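Local coordinates for protein CrRbcX-IIa (Chlamydomonas reinhardtii, PDB 5BS1) that probably acts as a homodimeric chaperone in the assembly of Rubisco, at residues A74-R77 against L82-R85. Residues are numbered along the deposited sequence; the frame is centred on the assembly and turned at random.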
loop_
_atom_site.group_PDB
_atom_site.type_symbol
_atom_site.label_atom_id
_atom_site.label_comp_id
_atom_site.label_asym_id
_atom_site.label_seq_id
_atom_site.Cartn_x
_atom_site.Cartn_y
_atom_site.Cartn_z
ATOM N N ALA A 74 10.548 -16.926 -10.226
ATOM C CA ALA A 74 10.984 -16.814 -11.637
ATOM C C ALA A 74 12.416 -16.329 -11.743
ATOM O O ALA A 74 13.204 -16.854 -12.538
ATOM C CB ALA A 74 10.049 -15.916 -12.406
ATOM N N VAL A 75 12.776 -15.325 -10.964
ATOM C CA VAL A 75 14.150 -14.875 -10.936
ATOM C C VAL A 75 15.083 -16.014 -10.496
ATOM O O VAL A 75 16.125 -16.239 -11.099
ATOM C CB VAL A 75 14.362 -13.643 -10.021
ATOM C CG1 VAL A 75 15.813 -13.243 -9.974
ATOM C CG2 VAL A 75 13.526 -12.462 -10.485
HETATM N N MSE A 76 14.713 -16.724 -9.438
HETATM C CA MSE A 76 15.550 -17.798 -8.912
HETATM C C MSE A 76 15.755 -18.890 -9.944
HETATM O O MSE A 76 16.847 -19.439 -10.005
HETATM C CB MSE A 76 14.997 -18.348 -7.594
HETATM C CG MSE A 76 15.994 -19.301 -6.900
HETATM SE SE MSE A 76 15.272 -19.694 -5.102
HETATM C CE MSE A 76 13.712 -20.755 -5.638
ATOM N N ARG A 77 14.745 -19.187 -10.748
ATOM C CA ARG A 77 14.901 -20.203 -11.810
ATOM C C ARG A 77 15.944 -19.813 -12.827
ATOM O O ARG A 77 16.621 -20.670 -13.381
ATOM C CB ARG A 77 13.594 -20.484 -12.532
ATOM C CG ARG A 77 12.791 -21.559 -11.834
ATOM C CD ARG A 77 11.600 -22.020 -12.618
ATOM N NE ARG A 77 10.439 -21.313 -12.102
ATOM C CZ ARG A 77 9.790 -20.291 -12.644
ATOM N NH1 ARG A 77 8.759 -19.804 -11.970
ATOM N NH2 ARG A 77 10.118 -19.775 -13.819
ATOM N N LEU A 82 21.339 -14.052 -8.039
ATOM C CA LEU A 82 20.598 -12.767 -8.080
ATOM C C LEU A 82 19.385 -12.848 -7.130
ATOM O O LEU A 82 19.131 -11.900 -6.385
ATOM C CB LEU A 82 20.169 -12.466 -9.489
ATOM C CG LEU A 82 19.191 -11.308 -9.724
ATOM C CD1 LEU A 82 19.812 -10.013 -9.233
ATOM C CD2 LEU A 82 18.775 -11.248 -11.187
ATOM N N ALA A 83 18.635 -13.951 -7.195
ATOM C CA ALA A 83 17.493 -14.133 -6.293
ATOM C C ALA A 83 17.907 -14.085 -4.833
ATOM O O ALA A 83 17.245 -13.402 -4.037
ATOM C CB ALA A 83 16.753 -15.414 -6.583
ATOM N N LEU A 84 19.016 -14.737 -4.467
ATOM C CA LEU A 84 19.494 -14.665 -3.085
ATOM C C LEU A 84 19.756 -13.234 -2.656
ATOM O O LEU A 84 19.418 -12.835 -1.548
ATOM C CB LEU A 84 20.739 -15.502 -2.857
ATOM C CG LEU A 84 20.623 -17.017 -2.946
ATOM C CD1 LEU A 84 21.974 -17.628 -2.629
ATOM C CD2 LEU A 84 19.561 -17.594 -2.048
ATOM N N ARG A 85 20.380 -12.443 -3.532
ATOM C CA ARG A 85 20.661 -11.070 -3.206
ATOM C C ARG A 85 19.383 -10.224 -3.046
ATOM O O ARG A 85 19.281 -9.441 -2.111
ATOM C CB ARG A 85 21.566 -10.444 -4.273
ATOM C CG ARG A 85 21.901 -8.989 -4.022
ATOM C CD ARG A 85 22.685 -8.776 -2.749
ATOM N NE ARG A 85 23.007 -7.362 -2.570
ATOM C CZ ARG A 85 23.157 -6.760 -1.400
ATOM N NH1 ARG A 85 23.064 -7.450 -0.268
ATOM N NH2 ARG A 85 23.393 -5.456 -1.345
#
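Ala-83 buries the most surface here, its methyl directed at the backbone of helix 69-78: CB of Ala-83 lies 3.5 Å from CA of Met-76 and 3.6 Å from CB of the same residue. With so small a side chain between them, the two backbones come close, and CA of Met-76 is 4.9 Å from CA of Ala-83. Val-75 closes the next part of the interface. Its CG1 branch, set anti to the backbone N (chi1 178°), reaches over to helix 80-96 and touches two neighbours, 4.1 Å from CB of Ala-83 and 3.8 Å from CD2 of Leu-82. The Val-75 and Leu-82 side chains meet at roughly a right angle, CG1 meeting both the CD2 branch and the CG from which it springs.

Topologically this is a tight helical hairpin: helix 69-78 ends and helix 80-96 begins within a few residues, and the contact packs the first helix against the opening turns of the second. Asn-79 OD1, at the turn, accepts a hydrogen bond from the backbone N of Leu-82. Outside the two segments, Val-75 rests on Phe-58 of helix 46-59, while Leu-82 touches Leu-55 of that helix and Val-33 of helix 13-38, which places this apolar seam within the helical bundle of the RbcX subunit.

Selenomethionine Met-76 contributes mainly the root of its side chain. Beyond CB the chain runs extended and then bends at chi3 (68°): CG of Met-76 is still 4.0 Å from CB of Ala-83, whereas SE and CE lie farther off; the residue also packs on Ala-121 of the second subunit.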